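Local coordinates for CBS domain containing membrane protein (Sphaerobacter thermophilus, PDB 4ESY), which is of unknown function but, through this C-terminal pair of CBS domains, probably senses a small ligand such as an adenine nucleotide, as many CBS pairs do, at residues B[118-123]-B[139-144]; B[60-65]-B[109-114]; B[16-21]-B[122-127]; B[28-33]-B[145-150]. All blocks are in the same frame, centred on the assembly; numbering follows the deposited sequence.

Contact 1: residues B[118-123]-B[139-144]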
loop_
_atom_site.group_PDB
_atom_site.type_symbol
_atom_site.label_atom_id
_atom_site.label_comp_id
_atom_site.label_asym_id
_atom_site.label_seq_id
_atom_site.Cartn_x
_atom_site.Cartn_y
_atom_site.Cartn_z
ATOM N N ALA B 118 -3.145 1.893 -19.161
ATOM C CA ALA B 118 -1.890 2.207 -19.847
ATOM C C ALA B 118 -1.416 1.032 -20.710
ATOM O O ALA B 118 -1.891 -0.109 -20.546
ATOM C CB ALA B 118 -0.817 2.582 -18.823
ATOM N N ALA B 119 -0.491 1.321 -21.626
ATOM C CA ALA B 119 0.209 0.301 -22.419
ATOM C C ALA B 119 1.658 0.222 -21.924
ATOM O O ALA B 119 2.180 1.197 -21.398
ATOM C CB ALA B 119 0.145 0.647 -23.920
ATOM N N PRO B 120 2.303 -0.952 -22.038
ATOM C CA PRO B 120 3.652 -1.110 -21.464
ATOM C C PRO B 120 4.748 -0.232 -22.110
ATOM O O PRO B 120 5.821 0.009 -21.526
ATOM C CB PRO B 120 3.937 -2.606 -21.673
ATOM C CG PRO B 120 3.047 -3.017 -22.792
ATOM C CD PRO B 120 1.792 -2.226 -22.585
ATOM N N GLU B 121 4.478 0.256 -23.318
ATOM C CA GLU B 121 5.427 1.130 -23.970
ATOM C C GLU B 121 5.259 2.599 -23.569
ATOM O O GLU B 121 6.043 3.418 -23.987
ATOM C CB GLU B 121 5.333 0.987 -25.504
ATOM C CG GLU B 121 4.088 1.634 -26.107
ATOM C CD GLU B 121 2.850 0.716 -26.150
ATOM O OE1 GLU B 121 2.785 -0.299 -25.408
ATOM O OE2 GLU B 121 1.922 1.028 -26.940
ATOM N N ASP B 122 4.226 2.939 -22.796
ATOM C CA ASP B 122 4.055 4.313 -22.288
ATOM C C ASP B 122 5.140 4.659 -21.235
ATOM O O ASP B 122 5.709 3.785 -20.582
ATOM C CB ASP B 122 2.675 4.494 -21.610
ATOM C CG ASP B 122 1.471 4.410 -22.585
ATOM O OD1 ASP B 122 1.642 4.692 -23.800
ATOM O OD2 ASP B 122 0.333 4.095 -22.097
ATOM N N SER B 123 5.382 5.938 -21.013
ATOM C CA SER B 123 6.427 6.320 -20.080
ATOM C C SER B 123 5.918 6.444 -18.650
ATOM O O SER B 123 4.751 6.724 -18.392
ATOM C CB SER B 123 7.059 7.652 -20.509
ATOM O OG SER B 123 6.140 8.683 -20.283
ATOM N N ILE B 139 -3.570 2.013 -11.802
ATOM C CA ILE B 139 -3.863 1.983 -13.230
ATOM C C ILE B 139 -3.395 0.671 -13.816
ATOM O O ILE B 139 -2.200 0.363 -13.724
ATOM C CB ILE B 139 -3.128 3.120 -13.969
ATOM C CG1 ILE B 139 -3.709 4.480 -13.537
ATOM C CG2 ILE B 139 -3.238 2.936 -15.515
ATOM C CD1 ILE B 139 -2.904 5.708 -14.010
ATOM N N PRO B 140 -4.307 -0.067 -14.466
ATOM C CA PRO B 140 -3.995 -1.325 -15.141
ATOM C C PRO B 140 -3.147 -1.114 -16.420
ATOM O O PRO B 140 -3.312 -0.132 -17.134
ATOM C CB PRO B 140 -5.388 -1.932 -15.453
ATOM C CG PRO B 140 -6.303 -0.769 -15.530
ATOM C CD PRO B 140 -5.740 0.280 -14.573
ATOM N N VAL B 141 -2.200 -2.013 -16.650
ATOM C CA VAL B 141 -1.375 -1.979 -17.855
ATOM C C VAL B 141 -1.839 -3.138 -18.719
ATOM O O VAL B 141 -1.973 -4.264 -18.254
ATOM C CB VAL B 141 0.133 -2.072 -17.533
ATOM C CG1 VAL B 141 0.968 -1.853 -18.791
ATOM C CG2 VAL B 141 0.512 -1.028 -16.475
ATOM N N VAL B 142 -2.131 -2.825 -19.973
ATOM C CA VAL B 142 -2.683 -3.767 -20.917
ATOM C C VAL B 142 -1.819 -3.794 -22.151
ATOM O O VAL B 142 -1.418 -2.747 -22.648
ATOM C CB VAL B 142 -4.096 -3.332 -21.297
ATOM C CG1 VAL B 142 -4.627 -4.165 -22.447
ATOM C CG2 VAL B 142 -4.985 -3.449 -20.085
ATOM N N GLN B 143 -1.533 -5.001 -22.630
ATOM C CA GLN B 143 -0.731 -5.241 -23.820
ATOM C C GLN B 143 -1.538 -6.209 -24.698
ATOM O O GLN B 143 -1.657 -7.398 -24.382
ATOM C CB GLN B 143 0.637 -5.830 -23.422
ATOM C CG GLN B 143 1.591 -6.172 -24.604
ATOM C CD GLN B 143 2.897 -6.845 -24.154
ATOM O OE1 GLN B 143 3.175 -6.984 -22.958
ATOM N NE2 GLN B 143 3.695 -7.274 -25.114
ATOM N N ASP B 144 -2.143 -5.671 -25.758
ATOM C CA ASP B 144 -3.012 -6.425 -26.679
ATOM C C ASP B 144 -4.284 -6.974 -26.021
ATOM O O ASP B 144 -4.634 -8.136 -26.235
ATOM C CB ASP B 144 -2.259 -7.581 -27.356
ATOM C CG ASP B 144 -0.926 -7.156 -27.971
ATOM O OD1 ASP B 144 -0.846 -6.050 -28.567
ATOM O OD2 ASP B 144 0.044 -7.947 -27.858
#

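Contact 2: residues B[60-65]-B[109-114]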
loop_
_atom_site.group_PDB
_atom_site.type_symbol
_atom_site.label_atom_id
_atom_site.label_comp_id
_atom_site.label_asym_id
_atom_site.label_seq_id
_atom_site.Cartn_x
_atom_site.Cartn_y
_atom_site.Cartn_z
ATOM N N HIS B 60 -9.618 -11.255 -21.259
ATOM C CA HIS B 60 -9.648 -9.807 -21.447
ATOM C C HIS B 60 -9.988 -9.082 -20.142
ATOM O O HIS B 60 -10.828 -9.546 -19.375
ATOM C CB HIS B 60 -10.715 -9.441 -22.467
ATOM C CG HIS B 60 -10.621 -10.234 -23.724
ATOM N ND1 HIS B 60 -9.583 -10.078 -24.619
ATOM C CD2 HIS B 60 -11.427 -11.195 -24.236
ATOM C CE1 HIS B 60 -9.757 -10.911 -25.633
ATOM N NE2 HIS B 60 -10.865 -11.607 -25.420
ATOM N N LEU B 61 -9.377 -7.926 -19.919
ATOM C CA LEU B 61 -9.628 -7.140 -18.695
ATOM C C LEU B 61 -11.096 -6.700 -18.644
ATOM O O LEU B 61 -11.592 -6.165 -19.602
ATOM C CB LEU B 61 -8.765 -5.877 -18.724
ATOM C CG LEU B 61 -8.856 -4.965 -17.523
ATOM C CD1 LEU B 61 -8.288 -5.674 -16.304
ATOM C CD2 LEU B 61 -8.076 -3.680 -17.808
ATOM N N VAL B 62 -11.772 -6.886 -17.524
ATOM C CA VAL B 62 -13.114 -6.378 -17.385
ATOM C C VAL B 62 -13.259 -5.511 -16.109
ATOM O O VAL B 62 -14.241 -4.816 -15.947
ATOM C CB VAL B 62 -14.221 -7.497 -17.370
ATOM C CG1 VAL B 62 -14.368 -8.149 -18.750
ATOM C CG2 VAL B 62 -13.980 -8.528 -16.233
ATOM N N GLY B 63 -12.265 -5.530 -15.227
ATOM C CA GLY B 63 -12.404 -4.780 -13.999
ATOM C C GLY B 63 -11.155 -4.920 -13.155
ATOM O O GLY B 63 -10.176 -5.539 -13.585
ATOM N N ILE B 64 -11.200 -4.285 -11.997
ATOM C CA ILE B 64 -10.156 -4.325 -10.978
ATOM C C ILE B 64 -10.819 -4.654 -9.647
ATOM O O ILE B 64 -11.921 -4.187 -9.371
ATOM C CB ILE B 64 -9.552 -2.969 -10.794
ATOM C CG1 ILE B 64 -9.113 -2.434 -12.143
ATOM C CG2 ILE B 64 -8.357 -3.042 -9.809
ATOM C CD1 ILE B 64 -7.961 -3.217 -12.706
ATOM N N ILE B 65 -10.160 -5.444 -8.816
ATOM C CA ILE B 65 -10.749 -5.735 -7.509
ATOM C C ILE B 65 -9.638 -5.611 -6.469
ATOM O O ILE B 65 -8.481 -5.974 -6.744
ATOM C CB ILE B 65 -11.401 -7.162 -7.520
ATOM C CG1 ILE B 65 -12.218 -7.464 -6.243
ATOM C CG2 ILE B 65 -10.355 -8.243 -7.760
ATOM C CD1 ILE B 65 -12.993 -8.863 -6.334
ATOM N N ALA B 109 -19.406 -8.856 -8.901
ATOM C CA ALA B 109 -20.378 -8.147 -8.104
ATOM C C ALA B 109 -19.753 -7.030 -7.286
ATOM O O ALA B 109 -20.451 -6.080 -6.926
ATOM C CB ALA B 109 -21.142 -9.114 -7.233
ATOM N N VAL B 110 -18.448 -7.113 -6.999
ATOM C CA VAL B 110 -17.808 -6.008 -6.302
ATOM C C VAL B 110 -16.701 -5.251 -7.071
ATOM O O VAL B 110 -16.235 -4.229 -6.598
ATOM C CB VAL B 110 -17.260 -6.453 -4.897
ATOM C CG1 VAL B 110 -18.409 -7.037 -4.007
ATOM C CG2 VAL B 110 -16.118 -7.447 -5.048
HETATM N N MSE B 111 -16.250 -5.747 -8.221
HETATM C CA MSE B 111 -15.126 -5.093 -8.889
HETATM C C MSE B 111 -15.453 -3.661 -9.364
HETATM O O MSE B 111 -16.627 -3.250 -9.499
HETATM C CB MSE B 111 -14.630 -5.937 -10.060
HETATM C CG MSE B 111 -15.665 -5.924 -11.154
HETATM SE SE MSE B 111 -15.237 -7.067 -12.639
HETATM C CE MSE B 111 -16.568 -6.344 -13.889
ATOM N N THR B 112 -14.417 -2.880 -9.614
ATOM C CA THR B 112 -14.649 -1.568 -10.211
ATOM C C THR B 112 -14.149 -1.520 -11.661
ATOM O O THR B 112 -13.329 -2.344 -12.084
ATOM C CB THR B 112 -14.002 -0.436 -9.389
ATOM O OG1 THR B 112 -12.604 -0.684 -9.270
ATOM C CG2 THR B 112 -14.589 -0.366 -7.986
ATOM N N GLN B 113 -14.661 -0.543 -12.395
ATOM C CA GLN B 113 -14.204 -0.225 -13.727
ATOM C C GLN B 113 -13.038 0.734 -13.636
ATOM O O GLN B 113 -13.070 1.692 -12.861
ATOM C CB GLN B 113 -15.353 0.412 -14.503
ATOM C CG GLN B 113 -16.399 -0.599 -14.791
ATOM C CD GLN B 113 -15.757 -1.852 -15.333
ATOM O OE1 GLN B 113 -15.115 -1.820 -16.384
ATOM N NE2 GLN B 113 -15.901 -2.954 -14.616
ATOM N N PRO B 114 -11.990 0.475 -14.419
ATOM C CA PRO B 114 -10.858 1.419 -14.413
ATOM C C PRO B 114 -11.169 2.601 -15.335
ATOM O O PRO B 114 -11.617 2.403 -16.468
ATOM C CB PRO B 114 -9.706 0.589 -14.982
ATOM C CG PRO B 114 -10.413 -0.402 -15.943
ATOM C CD PRO B 114 -11.784 -0.671 -15.328
HETATM O O HOH W 1 -11.316 -1.723 -7.455
#

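Contact 3: residues B[16-21]-B[122-127]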
loop_
_atom_site.group_PDB
_atom_site.type_symbol
_atom_site.label_atom_id
_atom_site.label_comp_id
_atom_site.label_asym_id
_atom_site.label_seq_id
_atom_site.Cartn_x
_atom_site.Cartn_y
_atom_site.Cartn_z
ATOM N N ARG B 16 11.344 10.087 -15.846
ATOM C CA ARG B 16 10.041 10.171 -16.525
ATOM C C ARG B 16 9.986 9.446 -17.879
ATOM O O ARG B 16 8.898 9.123 -18.367
ATOM C CB ARG B 16 9.612 11.612 -16.747
ATOM C CG ARG B 16 9.206 12.346 -15.494
ATOM C CD ARG B 16 8.812 13.753 -15.876
ATOM N NE ARG B 16 7.773 13.751 -16.910
ATOM C CZ ARG B 16 6.461 13.794 -16.668
ATOM N NH1 ARG B 16 5.596 13.808 -17.679
ATOM N NH2 ARG B 16 6.015 13.831 -15.416
ATOM N N GLN B 17 11.143 9.179 -18.469
ATOM C CA GLN B 17 11.178 8.561 -19.788
ATOM C C GLN B 17 11.309 7.054 -19.741
ATOM O O GLN B 17 11.223 6.404 -20.764
ATOM C CB GLN B 17 12.292 9.155 -20.656
ATOM C CG GLN B 17 12.041 10.628 -21.008
ATOM C CD GLN B 17 10.648 10.873 -21.610
ATOM O OE1 GLN B 17 9.890 11.711 -21.127
ATOM N NE2 GLN B 17 10.315 10.137 -22.674
ATOM N N VAL B 18 11.510 6.496 -18.553
ATOM C CA VAL B 18 11.519 5.036 -18.380
ATOM C C VAL B 18 10.206 4.387 -18.862
ATOM O O VAL B 18 9.123 4.825 -18.500
ATOM C CB VAL B 18 11.722 4.716 -16.892
ATOM C CG1 VAL B 18 11.512 3.213 -16.593
ATOM C CG2 VAL B 18 13.107 5.237 -16.417
ATOM N N PRO B 19 10.284 3.342 -19.696
ATOM C CA PRO B 19 8.972 2.804 -20.107
ATOM C C PRO B 19 8.340 1.993 -18.986
ATOM O O PRO B 19 9.049 1.350 -18.206
ATOM C CB PRO B 19 9.286 1.914 -21.322
ATOM C CG PRO B 19 10.766 1.618 -21.215
ATOM C CD PRO B 19 11.403 2.779 -20.467
ATOM N N ILE B 20 7.016 2.066 -18.903
ATOM C CA ILE B 20 6.245 1.293 -17.932
ATOM C C ILE B 20 6.680 -0.153 -17.799
ATOM O O ILE B 20 6.842 -0.649 -16.688
ATOM C CB ILE B 20 4.722 1.322 -18.240
ATOM C CG1 ILE B 20 4.173 2.689 -17.895
ATOM C CG2 ILE B 20 3.979 0.317 -17.370
ATOM C CD1 ILE B 20 4.553 3.056 -16.490
ATOM N N ARG B 21 6.882 -0.831 -18.919
ATOM C CA ARG B 21 7.202 -2.259 -18.848
ATOM C C ARG B 21 8.453 -2.530 -17.984
ATOM O O ARG B 21 8.602 -3.617 -17.439
ATOM C CB ARG B 21 7.304 -2.901 -20.244
ATOM C CG ARG B 21 8.727 -3.158 -20.724
ATOM C CD ARG B 21 8.793 -3.396 -22.227
ATOM N NE ARG B 21 9.178 -2.168 -22.918
ATOM C CZ ARG B 21 8.516 -1.647 -23.945
ATOM N NH1 ARG B 21 7.434 -2.261 -24.423
ATOM N NH2 ARG B 21 8.942 -0.512 -24.493
ATOM N N ASP B 122 4.226 2.939 -22.796
ATOM C CA ASP B 122 4.055 4.313 -22.288
ATOM C C ASP B 122 5.140 4.659 -21.235
ATOM O O ASP B 122 5.709 3.785 -20.582
ATOM C CB ASP B 122 2.675 4.494 -21.610
ATOM C CG ASP B 122 1.471 4.410 -22.585
ATOM O OD1 ASP B 122 1.642 4.692 -23.800
ATOM O OD2 ASP B 122 0.333 4.095 -22.097
ATOM N N SER B 123 5.382 5.938 -21.013
ATOM C CA SER B 123 6.427 6.320 -20.080
ATOM C C SER B 123 5.918 6.444 -18.650
ATOM O O SER B 123 4.751 6.724 -18.392
ATOM C CB SER B 123 7.059 7.652 -20.509
ATOM O OG SER B 123 6.140 8.683 -20.283
ATOM N N VAL B 124 6.832 6.285 -17.711
ATOM C CA VAL B 124 6.544 6.572 -16.310
ATOM C C VAL B 124 5.908 7.972 -16.126
ATOM O O VAL B 124 4.889 8.108 -15.435
ATOM C CB VAL B 124 7.834 6.404 -15.452
ATOM C CG1 VAL B 124 7.741 7.171 -14.142
ATOM C CG2 VAL B 124 8.127 4.913 -15.222
ATOM N N GLY B 125 6.490 8.991 -16.765
ATOM C CA GLY B 125 5.979 10.346 -16.660
ATOM C C GLY B 125 4.513 10.423 -17.054
ATOM O O GLY B 125 3.689 11.035 -16.382
ATOM N N SER B 126 4.162 9.742 -18.130
ATOM C CA SER B 126 2.810 9.857 -18.660
ATOM C C SER B 126 1.782 9.149 -17.746
ATOM O O SER B 126 0.672 9.638 -17.546
ATOM C CB SER B 126 2.780 9.275 -20.079
ATOM O OG SER B 126 2.857 7.856 -20.021
ATOM N N ILE B 127 2.143 8.000 -17.179
ATOM C CA ILE B 127 1.244 7.352 -16.233
ATOM C C ILE B 127 1.174 8.166 -14.914
ATOM O O ILE B 127 0.109 8.344 -14.331
ATOM C CB ILE B 127 1.579 5.829 -16.050
ATOM C CG1 ILE B 127 0.489 5.108 -15.270
ATOM C CG2 ILE B 127 2.820 5.634 -15.270
ATOM C CD1 ILE B 127 0.449 3.576 -15.563
HETATM O O HOH W 2 7.122 11.462 -20.276
#

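Contact 4: residues B[28-33]-B[145-150]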
loop_
_atom_site.group_PDB
_atom_site.type_symbol
_atom_site.label_atom_id
_atom_site.label_comp_id
_atom_site.label_asym_id
_atom_site.label_seq_id
_atom_site.Cartn_x
_atom_site.Cartn_y
_atom_site.Cartn_z
ATOM N N VAL B 28 2.017 -10.975 -13.170
ATOM C CA VAL B 28 0.629 -10.581 -12.986
ATOM C C VAL B 28 -0.230 -11.763 -12.531
ATOM O O VAL B 28 -0.151 -12.867 -13.067
ATOM C CB VAL B 28 0.030 -9.854 -14.215
ATOM C CG1 VAL B 28 -0.255 -10.824 -15.361
ATOM C CG2 VAL B 28 -1.243 -9.117 -13.818
ATOM N N VAL B 29 -1.027 -11.539 -11.501
ATOM C CA VAL B 29 -1.960 -12.551 -11.065
ATOM C C VAL B 29 -3.354 -11.988 -11.302
ATOM O O VAL B 29 -3.656 -10.901 -10.856
ATOM C CB VAL B 29 -1.768 -12.887 -9.577
ATOM C CG1 VAL B 29 -2.767 -13.929 -9.172
ATOM C CG2 VAL B 29 -0.327 -13.368 -9.306
ATOM N N THR B 30 -4.182 -12.690 -12.054
ATOM C CA THR B 30 -5.516 -12.201 -12.331
ATOM C C THR B 30 -6.548 -13.116 -11.671
ATOM O O THR B 30 -6.203 -14.231 -11.266
ATOM C CB THR B 30 -5.805 -12.154 -13.844
ATOM O OG1 THR B 30 -5.903 -13.492 -14.347
ATOM C CG2 THR B 30 -4.723 -11.394 -14.589
ATOM N N VAL B 31 -7.800 -12.641 -11.571
ATOM C CA VAL B 31 -8.919 -13.479 -11.178
ATOM C C VAL B 31 -10.019 -13.375 -12.245
ATOM O O VAL B 31 -10.050 -12.412 -13.045
ATOM C CB VAL B 31 -9.509 -13.053 -9.766
ATOM C CG1 VAL B 31 -8.442 -13.175 -8.635
ATOM C CG2 VAL B 31 -10.063 -11.671 -9.813
ATOM N N ARG B 32 -10.930 -14.351 -12.257
ATOM C CA ARG B 32 -12.008 -14.371 -13.235
ATOM C C ARG B 32 -13.204 -13.681 -12.637
ATOM O O ARG B 32 -13.448 -13.755 -11.420
ATOM C CB ARG B 32 -12.380 -15.820 -13.604
ATOM C CG ARG B 32 -11.281 -16.567 -14.356
ATOM C CD ARG B 32 -11.474 -16.316 -15.853
ATOM N NE ARG B 32 -10.544 -17.059 -16.686
ATOM C CZ ARG B 32 -10.748 -18.288 -17.155
ATOM N NH1 ARG B 32 -11.859 -18.962 -16.875
ATOM N NH2 ARG B 32 -9.805 -18.849 -17.904
ATOM N N GLU B 33 -13.986 -13.037 -13.494
ATOM C CA GLU B 33 -15.139 -12.312 -12.996
ATOM C C GLU B 33 -16.142 -13.235 -12.314
ATOM O O GLU B 33 -16.902 -12.784 -11.478
ATOM C CB GLU B 33 -15.815 -11.511 -14.110
ATOM C CG GLU B 33 -16.399 -12.393 -15.164
ATOM C CD GLU B 33 -16.988 -11.585 -16.349
ATOM O OE1 GLU B 33 -17.382 -10.411 -16.151
ATOM O OE2 GLU B 33 -17.061 -12.138 -17.467
ATOM N N GLY B 145 -4.976 -6.159 -25.229
ATOM C CA GLY B 145 -6.202 -6.607 -24.575
ATOM C C GLY B 145 -6.006 -7.324 -23.235
ATOM O O GLY B 145 -6.930 -7.343 -22.391
ATOM N N VAL B 146 -4.793 -7.868 -23.060
ATOM C CA VAL B 146 -4.357 -8.670 -21.911
ATOM C C VAL B 146 -3.646 -7.872 -20.832
ATOM O O VAL B 146 -2.616 -7.214 -21.121
ATOM C CB VAL B 146 -3.335 -9.718 -22.385
ATOM C CG1 VAL B 146 -2.746 -10.479 -21.225
ATOM C CG2 VAL B 146 -3.986 -10.701 -23.363
ATOM N N PRO B 147 -4.139 -7.971 -19.576
ATOM C CA PRO B 147 -3.501 -7.295 -18.438
ATOM C C PRO B 147 -2.064 -7.801 -18.248
ATOM O O PRO B 147 -1.790 -8.984 -18.328
ATOM C CB PRO B 147 -4.359 -7.712 -17.224
ATOM C CG PRO B 147 -5.537 -8.432 -17.772
ATOM C CD PRO B 147 -5.232 -8.876 -19.167
ATOM N N VAL B 148 -1.139 -6.912 -18.001
ATOM C CA VAL B 148 0.215 -7.368 -17.752
ATOM C C VAL B 148 0.685 -6.773 -16.450
ATOM O O VAL B 148 1.770 -7.061 -15.992
ATOM C CB VAL B 148 1.185 -6.916 -18.878
ATOM C CG1 VAL B 148 0.878 -7.643 -20.185
ATOM C CG2 VAL B 148 1.097 -5.421 -19.072
ATOM N N GLY B 149 -0.134 -5.935 -15.837
ATOM C CA GLY B 149 0.235 -5.401 -14.543
ATOM C C GLY B 149 -0.760 -4.393 -14.022
ATOM O O GLY B 149 -1.694 -4.026 -14.731
ATOM N N ILE B 150 -0.554 -3.957 -12.777
ATOM C CA ILE B 150 -1.266 -2.814 -12.211
ATOM C C ILE B 150 -0.212 -1.916 -11.586
ATOM O O ILE B 150 0.622 -2.381 -10.824
ATOM C CB ILE B 150 -2.300 -3.193 -11.133
ATOM C CG1 ILE B 150 -3.534 -3.845 -11.741
ATOM C CG2 ILE B 150 -2.790 -1.920 -10.396
ATOM C CD1 ILE B 150 -4.510 -4.431 -10.687
#

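Contact 1: residues B[118-123]-B[139-144]
A118 meets strand 138-143 with both of its backbone polar groups, a buried place where neither could easily be left without a partner. Its N-H is taken by P140 O, A118 N to P140 O being 2.9 Å with an N-H...O angle of 171°. Its carbonyl receives V142 N at 2.8 Å from A118 O. Because the two bonds reach the residues flanking V141, this is the pattern of a parallel bridge, and V141 turns its own N and O the other way, to strand 146-152. Alanine suits the site: its short CB meets I139 CG2 at 4.1 Å and packs on I127 of helix 124-134. In the second CBS motif this is where the loop before the helix pairs with the strand that follows it. Directly after the bridge the chain folds into a type I turn, A119 to D122. The turn is closed by D122 N on A119 O, and D122 OD2 bends back to 2.9 Å from A119 N, the N-H lying 56° out of the carboxylate plane. P120, with no N-H to satisfy, fits the second place of the turn. V141 CG1, anti to its backbone N (chi1 -173°), comes 3.6 Å from P120 N. P120 CD lies 3.3 Å from V142 O, and P120 CG sits 3.8 Å from Q143 CB, the ring crossing the extended Q143 chain at about a right angle. A glycine here would probably leave the Q143 chain without the ring it crosses and the turn freer to flex. The P120 carbonyl accepts a backbone hydrogen bond from R21.

Contact 2: residues B[60-65]-B[109-114]
I64 and T112 exchange two backbone hydrogen bonds, I64 N to T112 O at 2.9 Å and T112 N to I64 O at 2.8 Å, a single antiparallel hydrogen-bonded pair and the firm middle of the contact. Packing is tight around it. G63 gives way to the selenomethionine M111, whose SE rests 3.9 Å from G63 CA; any side chain at G63 would run into that selenium, so glycine is called for. The M111 chain sets off between its backbone N and carbonyl carbon (chi1 70°) and then runs extended, which carries SE past G63 to V62 CG2 and brings CE to the V62 carbonyl. Deeper in, the branched I65 and V110 fill the space beside helix 37-46, I65 CD1 touching V110 CG2 at 3.7 Å. On another flank I64 CG1 and P114 CB are a looser 4.2 Å apart. The solvent side is different in kind. Q113 points its CB away from the strand and folds back at chi2 (-47°) so that NE2 reaches V62 O at 2.8 Å; the residue has two conformers and the bond belongs to one of them, so it is doubtful as a lasting link. A water oxygen 3.2 Å from I64 O donates to that carbonyl as a second donor, beside T112 N, and lies next to the T112 hydroxyl. V62 and G63 both face V54, forming a classic beta bulge in strand 61-64 of the first CBS motif. Pairing this strand, outermost in its sheet within this chain, with a segment of the second CBS repeat is consistent with the intimate association of tandem CBS domains in a Bateman module.

Contact 3: residues B[16-21]-B[122-127]
The R16 guanidinium lies flat over G125, whose CA sits beneath the centre of one face, 3.5 Å from R16 CZ. A bend at chi3 (55°) folds the group over this spot, and only glycine fits there, because a CB would strike the guanidinium. S126 N approaches obliquely, while NH1 makes a salt bridge with D129. A methionine in place of R16 would probably leave the D129 carboxylate without its charged mate and G125 without the flat group over it. The backbone meets the helix start directly: R16 O takes G125 N at 2.9 Å, on a carbonyl lone pair, and V18 O takes V124 N at 2.8 Å, satisfying N-H groups of the first turn that have no helical acceptor. S123, the N-cap, offers OG to S126 N at 3.1 Å. I20 N gives an almost straight bond to D122 O at 2.7 Å. I20 CD1 presses on I127 CG2 at 3.3 Å, a tight contact. The end of helix 2-17 thus meets the start of helix 124-134, with I20 and I127 reaching strand 138-143 at V141 and I139, and V18 touching an apolar side chain of another chain.

Contact 4: residues B[28-33]-B[145-150]
This is a small, purely van der Waals contact with no hydrogen bond across it, where the chain leading into strand 31-32 of the first CBS motif brushes against strand 146-152 of the second. V28 carries most of it. Its CB lies 3.7 Å from V148 O, and the two methyls part over the backbone there: CG1, set between the backbone N and the carbonyl carbon (chi1 74°), comes 3.8 Å from P147 O, while CG2, anti to the backbone N, comes 3.9 Å from G149 N. A branched apolar residue suits such a seat, since it spreads over peptide groups without asking for a polar partner. The surface beneath it is shaped by a classic beta bulge in which V148 and G149 both face V141. The bulge matches the one at V62 and G63 in the other motif, as expected when the two CBS repeats share one fold. At V148 the side chain turns away from the 28-33 segment and packs on V141, Q143 and L24, so V28 meets its carbonyl and not its methyls. Further along, T30 CG2 reaches the P147 ring only loosely, 4.4 Å from P147 CG, and that ring is buried against strand 53-55. The proline suits the place by offering an apolar ring both to the T30 methyl and to the side chains of P53 and V55.

How the contacts relate
Contacts 1 and 3 share D122 and S123 and lie with centres about 9 Å apart, so the loop that pairs with strand 138-143 also opens helix 124-134. Contact 1 continues into contact 4 through the antiparallel strands 138-143 and 146-152, with V141 O and V148 N 2.8 Å apart. P140 links contact 1 to contact 2, P140 CG lying 3.7 Å from P114 CB. Contacts 2 and 4, about 10 Å apart between centres, both join the first CBS motif to the second; L61 packs on P147 and I64 on I150. Contact 3 stands apart from contact 2, at about 23 Å between centres. No ligand site is defined by these contacts.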